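Local coordinates for 6b protein (PDB 3AQ2), which disturbs plant cell proliferation, probably by acting on the host's miRNA machinery through a domain with an ADP-ribosylation fold, at residues A[12-15]-A[16-19]; A[21-24]-A[25-29]; A[68-72]-A[73-77]; A[97-100]-A[101-104]. All blocks are in the same frame, centred on the assembly; numbering follows the deposited sequence.

Interaction 1 of 4, residues A[12-15]-A[16-19]; sequences RDLR and RILR
Leu14 and Ile17 close a type I beta turn: Ile17 N gives its hydrogen to Leu14 O at 2.9 Å. Arg15, at the second position of the turn, is the side chain to follow. Its CB lies 3.4 Å from Arg16 N, and CG leaves anti to the carbonyl carbon (chi1 -73°). A bend at chi3 (-71°) then swings the guanidinium back toward Asp13. There NE reaches Asp13 OD1 at 2.9 Å and NH2 reaches Asp13 OD2 at 2.8 Å, a side-on, two-nitrogen salt bridge with both oxygens almost in the guanidinium plane. NH1 goes the other way, to Gln76 on helix 72-81. Asp13 OD1 also takes the backbone N of Arg15, from the opposite face of the carboxylate, so one oxygen serves two donors. Further round, Leu18 CD2 rests 3.4 Å from Arg15 O, while a water accepts from Arg16 N and donates to Asp13 O. An Asx turn at Asp13 thus runs into the type I turn, and together they lead from edge strand 12-13 toward helix 20-38, whose N-cap is Arg19.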
# COMPACT_ATOMS: atom_id res chain seq x y z
N ARG A 12 -3.91 5.18 11.25
CA ARG A 12 -3.98 6.64 11.33
C ARG A 12 -4.87 7.11 10.19
O ARG A 12 -4.51 6.99 9.01
CB ARG A 12 -2.60 7.30 11.20
CG ARG A 12 -1.56 7.11 12.33
CD ARG A 12 -2.04 6.46 13.60
NE ARG A 12 -0.98 6.53 14.61
CZ ARG A 12 -0.88 5.69 15.65
NH1 ARG A 12 -1.76 4.71 15.82
NH2 ARG A 12 0.13 5.83 16.50
N ASP A 13 -6.04 7.64 10.54
CA ASP A 13 -6.95 8.16 9.53
C ASP A 13 -6.60 9.62 9.27
O ASP A 13 -6.94 10.50 10.08
CB ASP A 13 -8.40 8.00 9.97
CG ASP A 13 -9.41 8.42 8.90
OD1 ASP A 13 -9.01 8.93 7.83
OD2 ASP A 13 -10.63 8.25 9.16
N LEU A 14 -5.91 9.87 8.16
CA LEU A 14 -5.40 11.20 7.85
C LEU A 14 -6.24 11.90 6.77
O LEU A 14 -5.80 12.88 6.18
CB LEU A 14 -3.93 11.13 7.41
CG LEU A 14 -3.00 10.42 8.40
CD1 LEU A 14 -1.57 10.35 7.87
CD2 LEU A 14 -3.06 11.10 9.77
N ARG A 15 -7.47 11.40 6.54
CA ARG A 15 -8.32 11.96 5.48
C ARG A 15 -8.69 13.43 5.65
O ARG A 15 -9.06 14.08 4.67
CB ARG A 15 -9.58 11.11 5.27
CG ARG A 15 -9.33 9.78 4.59
CD ARG A 15 -10.61 8.98 4.49
NE ARG A 15 -11.03 8.48 5.80
CZ ARG A 15 -12.15 7.80 6.03
NH1 ARG A 15 -12.97 7.52 5.02
NH2 ARG A 15 -12.44 7.39 7.25
N ARG A 16 -8.62 13.94 6.88
CA ARG A 16 -8.93 15.36 7.15
C ARG A 16 -7.66 16.18 7.30
O ARG A 16 -7.72 17.35 7.69
CB ARG A 16 -9.86 15.49 8.36
CG ARG A 16 -11.12 14.69 8.17
CD ARG A 16 -12.27 15.13 9.04
NE ARG A 16 -13.48 14.39 8.68
CZ ARG A 16 -14.27 14.68 7.64
NH1 ARG A 16 -14.00 15.71 6.85
NH2 ARG A 16 -15.34 13.93 7.39
N ILE A 17 -6.52 15.57 6.97
CA ILE A 17 -5.25 16.30 6.92
C ILE A 17 -4.94 16.53 5.44
O ILE A 17 -4.44 15.62 4.74
CB ILE A 17 -4.08 15.55 7.62
CG1 ILE A 17 -4.43 15.20 9.08
CG2 ILE A 17 -2.82 16.41 7.60
CD1 ILE A 17 -4.73 16.38 9.95
N LEU A 18 -5.23 17.74 4.97
CA LEU A 18 -5.29 18.00 3.54
C LEU A 18 -4.20 18.92 3.02
O LEU A 18 -4.06 19.10 1.81
CB LEU A 18 -6.69 18.48 3.13
CG LEU A 18 -7.81 17.45 3.32
CD1 LEU A 18 -9.16 18.08 3.05
CD2 LEU A 18 -7.60 16.20 2.46
N ARG A 19 -3.43 19.50 3.93
CA ARG A 19 -2.27 20.29 3.53
C ARG A 19 -1.06 19.38 3.38
O ARG A 19 -0.76 18.58 4.27
CB ARG A 19 -2.02 21.40 4.55
CG ARG A 19 -3.15 22.41 4.61
CD ARG A 19 -2.82 23.53 5.57
NE ARG A 19 -1.66 24.29 5.13
CZ ARG A 19 -0.48 24.27 5.74
NH1 ARG A 19 -0.30 23.57 6.85
NH2 ARG A 19 0.52 24.98 5.25
O HOH W 1 -8.02 12.87 9.45

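Interaction 2 of 4, residues A[21-24]-A[25-29]; sequences SELS and QHLRQ
His26 N bonds to Glu22 O at 3.0 Å, one turn back on helix 20-38, an i to i+4 bond of an alpha-helix. It is the straightest at the hydrogen (167°) of four such backbone bonds, which run from Gln25 N to Ser21 O through Arg28 N to Ser24 O. Beyond the backbone, Glu22 OE2 is held in a salt bridge by Arg19, the N-cap residue. The other carboxylate oxygen, Glu22 OE1, accepts from a water at 2.8 Å, and this water lies 2.9 Å from His26 NE2, so the acid links the start of the helix to the imidazole. Glu22 O sits near the plane of the imidazole at its edge, 3.1 Å from His26 CD2. Gln25 folds back along the helix: with CG anti to its carbonyl carbon (chi1 -65°), Gln25 CG comes within 3.3 Å of Ser21 O and the amide carbon CD lies close to the same oxygen. On the buried side Leu23 and Leu27 touch Phe134 of strand 133-137. Their side chains cross obliquely, and the closest approach between them is 4.0 Å, from Leu23 CG to Leu27 CD1.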
# COMPACT_ATOMS: atom_id res chain seq x y z
N SER A 21 2.27 19.69 3.52
CA SER A 21 3.33 19.69 4.53
C SER A 21 2.89 18.97 5.81
O SER A 21 3.64 18.16 6.36
CB SER A 21 3.83 21.11 4.80
OG SER A 21 2.79 21.92 5.32
N GLU A 22 1.66 19.24 6.25
CA GLU A 22 1.10 18.59 7.44
C GLU A 22 0.95 17.09 7.20
O GLU A 22 1.29 16.26 8.06
CB GLU A 22 -0.28 19.15 7.79
CG GLU A 22 -0.29 20.55 8.34
CD GLU A 22 -1.69 20.99 8.76
OE1 GLU A 22 -2.49 20.11 9.19
OE2 GLU A 22 -1.97 22.20 8.68
N LEU A 23 0.45 16.72 6.03
CA LEU A 23 0.26 15.30 5.76
C LEU A 23 1.58 14.53 5.81
O LEU A 23 1.65 13.45 6.39
CB LEU A 23 -0.40 15.10 4.40
CG LEU A 23 -0.67 13.64 4.05
CD1 LEU A 23 -1.71 13.03 4.99
CD2 LEU A 23 -1.16 13.58 2.62
N SER A 24 2.63 15.11 5.23
CA SER A 24 3.93 14.46 5.21
C SER A 24 4.44 14.21 6.62
O SER A 24 4.98 13.14 6.91
CB SER A 24 4.93 15.30 4.40
OG SER A 24 6.24 14.76 4.46
N GLN A 25 4.26 15.20 7.50
CA GLN A 25 4.68 15.10 8.90
C GLN A 25 3.90 14.00 9.63
O GLN A 25 4.50 13.20 10.36
CB GLN A 25 4.50 16.45 9.60
CG GLN A 25 5.41 17.55 9.03
CD GLN A 25 4.95 18.96 9.42
OE1 GLN A 25 4.06 19.14 10.26
NE2 GLN A 25 5.57 19.97 8.81
N HIS A 26 2.59 13.95 9.42
CA HIS A 26 1.76 12.88 10.03
C HIS A 26 2.15 11.49 9.53
O HIS A 26 2.15 10.53 10.31
CB HIS A 26 0.27 13.12 9.77
CG HIS A 26 -0.34 14.16 10.67
ND1 HIS A 26 -1.02 13.83 11.82
CD2 HIS A 26 -0.37 15.51 10.58
CE1 HIS A 26 -1.45 14.94 12.41
NE2 HIS A 26 -1.06 15.97 11.67
N LEU A 27 2.46 11.38 8.24
CA LEU A 27 2.89 10.09 7.68
C LEU A 27 4.22 9.65 8.29
O LEU A 27 4.39 8.48 8.62
CB LEU A 27 2.97 10.16 6.16
CG LEU A 27 1.62 10.19 5.44
CD1 LEU A 27 1.82 10.57 3.96
CD2 LEU A 27 0.94 8.82 5.53
N ARG A 28 5.14 10.60 8.44
CA ARG A 28 6.45 10.32 9.05
C ARG A 28 6.27 9.76 10.46
O ARG A 28 6.89 8.74 10.80
CB ARG A 28 7.32 11.59 9.09
CG ARG A 28 8.73 11.36 9.60
CD ARG A 28 9.58 12.62 9.46
NE ARG A 28 10.95 12.39 9.92
CZ ARG A 28 11.93 13.29 9.89
NH1 ARG A 28 11.72 14.51 9.41
NH2 ARG A 28 13.14 12.96 10.34
N GLN A 29 5.42 10.40 11.24
CA GLN A 29 5.17 10.01 12.63
C GLN A 29 4.45 8.67 12.70
O GLN A 29 4.73 7.86 13.59
CB GLN A 29 4.36 11.07 13.38
CG GLN A 29 4.36 10.87 14.90
CD GLN A 29 5.76 10.89 15.49
OE1 GLN A 29 6.56 11.78 15.19
NE2 GLN A 29 6.07 9.90 16.34
O HOH W 2 -1.81 18.81 11.58

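Interaction 3 of 4, residues A[68-72]-A[73-77]; sequences VYVDE and VTAQL
From Val70 to Thr74 the chain passes from an extended strand straight into a helix, with Asp71 as the N-cap residue between strand 66-70 and helix 72-81. Val70 and Asp71 keep extended backbones, and helical angles begin at Glu72. Ala75 N then bonds to Asp71 O at 2.9 Å, and Gln76 N bonds to Glu72 O, setting up the first turn. The cap itself is the Asp71 carboxylate. Its CG stands between the backbone N and the carbonyl carbon (chi1 60°), which carries both oxygens over the opening turn. Thr74 N gives its hydrogen to Asp71 OD2 at 3.0 Å, coming from above the carboxylate plane. Thr74 OG1 donates to Asp71 OD1 at 2.7 Å on the syn side, so a single threonine engages both oxygens, one through its backbone and one through its hydroxyl. The negative carboxylate probably interacts well with the positive end of the helix dipole. Underneath lies the apolar part: Val70, buried against Leu135 and Pro85, points toward the helix and splits its two methyls between neighbouring residues. Val70 CG1 meets Thr74 CG2 at 3.8 Å, while Val70 CG2 touches Ala75 CB at 3.7 Å.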
# COMPACT_ATOMS: atom_id res chain seq x y z
N VAL A 68 -0.62 2.61 -1.84
CA VAL A 68 -1.55 1.89 -2.71
C VAL A 68 -2.74 2.83 -2.90
O VAL A 68 -3.45 3.14 -1.95
CB VAL A 68 -1.99 0.52 -2.13
CG1 VAL A 68 -3.05 -0.12 -3.02
CG2 VAL A 68 -0.78 -0.41 -2.00
N TYR A 69 -2.92 3.30 -4.13
CA TYR A 69 -3.95 4.28 -4.43
C TYR A 69 -5.32 3.62 -4.60
O TYR A 69 -5.44 2.54 -5.19
CB TYR A 69 -3.53 5.12 -5.64
CG TYR A 69 -2.36 6.00 -5.27
CD1 TYR A 69 -1.04 5.61 -5.53
CD2 TYR A 69 -2.58 7.20 -4.58
CE1 TYR A 69 0.03 6.41 -5.14
CE2 TYR A 69 -1.51 8.01 -4.20
CZ TYR A 69 -0.21 7.62 -4.48
OH TYR A 69 0.82 8.44 -4.07
N VAL A 70 -6.35 4.27 -4.05
CA VAL A 70 -7.70 3.68 -3.98
C VAL A 70 -8.77 4.79 -4.04
O VAL A 70 -8.45 5.98 -3.96
CB VAL A 70 -7.91 2.86 -2.67
CG1 VAL A 70 -6.94 1.69 -2.58
CG2 VAL A 70 -7.74 3.76 -1.43
N ASP A 71 -10.03 4.39 -4.19
CA ASP A 71 -11.16 5.31 -4.07
C ASP A 71 -11.55 5.46 -2.59
O ASP A 71 -11.05 4.71 -1.74
CB ASP A 71 -12.32 4.76 -4.87
CG ASP A 71 -12.75 3.42 -4.37
OD1 ASP A 71 -12.09 2.42 -4.72
OD2 ASP A 71 -13.73 3.37 -3.60
N GLU A 72 -12.42 6.42 -2.25
CA GLU A 72 -12.69 6.65 -0.81
C GLU A 72 -13.42 5.49 -0.15
O GLU A 72 -13.14 5.17 1.00
CB GLU A 72 -13.40 7.97 -0.50
CG GLU A 72 -13.22 8.36 0.99
CD GLU A 72 -13.94 9.63 1.42
OE1 GLU A 72 -14.55 10.32 0.57
OE2 GLU A 72 -13.89 9.93 2.64
N VAL A 73 -14.33 4.84 -0.87
CA VAL A 73 -15.06 3.70 -0.30
C VAL A 73 -14.08 2.58 0.06
O VAL A 73 -14.12 2.03 1.17
CB VAL A 73 -16.21 3.23 -1.21
CG1 VAL A 73 -16.85 1.96 -0.65
CG2 VAL A 73 -17.25 4.33 -1.34
N THR A 74 -13.18 2.27 -0.87
CA THR A 74 -12.16 1.25 -0.65
C THR A 74 -11.22 1.65 0.47
O THR A 74 -10.84 0.82 1.30
CB THR A 74 -11.40 0.97 -1.96
OG1 THR A 74 -12.33 0.48 -2.93
CG2 THR A 74 -10.28 -0.04 -1.76
N ALA A 75 -10.85 2.93 0.52
CA ALA A 75 -9.99 3.44 1.59
C ALA A 75 -10.60 3.15 2.97
O ALA A 75 -9.92 2.65 3.87
CB ALA A 75 -9.75 4.94 1.41
N GLN A 76 -11.90 3.43 3.12
CA GLN A 76 -12.59 3.24 4.39
C GLN A 76 -12.66 1.75 4.73
O GLN A 76 -12.34 1.35 5.85
CB GLN A 76 -13.99 3.86 4.32
CG GLN A 76 -14.60 4.18 5.68
CD GLN A 76 -15.66 5.27 5.59
OE1 GLN A 76 -15.45 6.31 4.95
NE2 GLN A 76 -16.79 5.04 6.25
N LEU A 77 -13.07 0.94 3.76
CA LEU A 77 -13.17 -0.51 3.95
C LEU A 77 -11.83 -1.10 4.37
O LEU A 77 -11.75 -1.86 5.32
CB LEU A 77 -13.65 -1.21 2.67
CG LEU A 77 -13.66 -2.75 2.69
CD1 LEU A 77 -14.81 -3.29 3.54
CD2 LEU A 77 -13.71 -3.30 1.28

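Interaction 4 of 4, residues A[97-100]-A[101-104]; sequences AMPP and WLLD
Pro99 and Trp101 make the main aromatic contact, a CH-pi interaction. Pro99 CB stands over one face of the indole, 3.6 Å from the centroid of the six-membered ring and 16° off its normal, and CG of the same proline reaches NE1 and CE2. Chi1 of Trp101 (55°) sets CG between the backbone N and the carbonyl carbon, and this turns the indole back across the preceding prolines. Pro100 lies beside the tryptophan, pointing the same way, with its CD 3.8 Å from Trp101 CZ3.

The remaining apolar contacts belong to the leucines. The extended Met98 chain crosses Leu102, whose CD2 meets Met98 CG at 3.6 Å, and Met98 SD lies a looser 4.2 Å from Leu103 CD1.

Among the polar contacts, Leu102 N bonds to Pro99 O at 3.0 Å and closes a type I turn with Pro100 and Trp101 at its middle positions. One water accepts from Leu103 N at 2.9 Å and lies close to Pro99 O; a second sits 2.8 Å from Pro100 O and is also near Leu103 O.

The turn links strand 93-96 to helix 105-115, whose N-cap is Asp104. Trp101 packs on Val20, Leu23, Ser24 and Leu27 of helix 20-38, Pro100 on Tyr67 and Tyr69 of strand 66-70, and Met98 with Leu102 on Tyr156 of strand 154-161.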
# COMPACT_ATOMS: atom_id res chain seq x y z
N ALA A 97 6.50 4.25 -4.33
CA ALA A 97 7.13 5.23 -3.47
C ALA A 97 6.67 6.66 -3.79
O ALA A 97 6.89 7.57 -2.98
CB ALA A 97 8.67 5.12 -3.56
N MET A 98 6.03 6.87 -4.95
CA MET A 98 5.55 8.23 -5.31
C MET A 98 4.48 8.61 -4.30
O MET A 98 3.46 7.93 -4.22
CB MET A 98 4.90 8.24 -6.69
CG MET A 98 5.86 8.04 -7.83
SD MET A 98 4.94 8.39 -9.34
CE MET A 98 6.27 8.43 -10.53
N PRO A 99 4.73 9.68 -3.52
CA PRO A 99 3.77 10.05 -2.48
C PRO A 99 2.54 10.75 -3.06
O PRO A 99 2.56 11.19 -4.22
CB PRO A 99 4.58 11.00 -1.59
CG PRO A 99 5.52 11.67 -2.52
CD PRO A 99 5.89 10.59 -3.53
N PRO A 100 1.46 10.84 -2.27
CA PRO A 100 0.19 11.38 -2.79
C PRO A 100 0.24 12.82 -3.32
O PRO A 100 -0.67 13.22 -4.05
CB PRO A 100 -0.76 11.27 -1.59
CG PRO A 100 -0.14 10.27 -0.68
CD PRO A 100 1.34 10.38 -0.88
N TRP A 101 1.27 13.59 -2.97
CA TRP A 101 1.41 14.98 -3.43
C TRP A 101 2.36 15.15 -4.60
O TRP A 101 2.60 16.28 -5.04
CB TRP A 101 1.88 15.89 -2.28
CG TRP A 101 3.16 15.39 -1.63
CD1 TRP A 101 4.45 15.65 -2.02
CD2 TRP A 101 3.25 14.53 -0.49
NE1 TRP A 101 5.33 15.00 -1.19
CE2 TRP A 101 4.62 14.30 -0.24
CE3 TRP A 101 2.30 13.94 0.36
CZ2 TRP A 101 5.07 13.51 0.82
CZ3 TRP A 101 2.75 13.12 1.41
CH2 TRP A 101 4.12 12.93 1.64
N LEU A 102 2.94 14.05 -5.11
CA LEU A 102 3.96 14.19 -6.16
C LEU A 102 3.38 14.68 -7.47
O LEU A 102 3.94 15.56 -8.14
CB LEU A 102 4.70 12.86 -6.38
CG LEU A 102 5.92 12.98 -7.31
CD1 LEU A 102 7.10 13.68 -6.61
CD2 LEU A 102 6.34 11.60 -7.82
N LEU A 103 2.24 14.09 -7.83
CA LEU A 103 1.53 14.38 -9.07
C LEU A 103 0.06 14.61 -8.78
O LEU A 103 -0.45 14.14 -7.76
CB LEU A 103 1.66 13.20 -10.04
CG LEU A 103 3.08 12.82 -10.48
CD1 LEU A 103 3.02 11.54 -11.29
CD2 LEU A 103 3.72 13.94 -11.27
N ASP A 104 -0.63 15.31 -9.67
CA ASP A 104 -2.09 15.47 -9.57
C ASP A 104 -2.71 14.07 -9.72
O ASP A 104 -2.15 13.22 -10.43
CB ASP A 104 -2.59 16.41 -10.67
CG ASP A 104 -4.09 16.68 -10.59
OD1 ASP A 104 -4.89 15.86 -11.09
OD2 ASP A 104 -4.47 17.73 -10.04
O HOH W 3 1.37 11.54 -6.65
O HOH W 4 -1.58 12.03 -6.39

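How the interactions relate
Interaction 1 is a surface contact, whereas the other three are partly buried. Interactions 1 and 2 pack together: Leu14 and Ile17 lie against Leu23, Leu27 and Glu22, joining the turn to the helix that follows it. Trp101 of interaction 4 packs on the same leucines, Leu23 and Leu27, and on Ser24. Interactions 1 and 3 stand at the two outermost strands of one sheet and are tied by polar groups, Arg15 NH1 to Gln76 OE1. Tyr69 OH, 2.7 Å from Met98 O, probably bonds interaction 3 to interaction 4. Carboxylates organise 12-19 and 68-77, backbone bonds 21-29, and proline-aromatic packing 97-104.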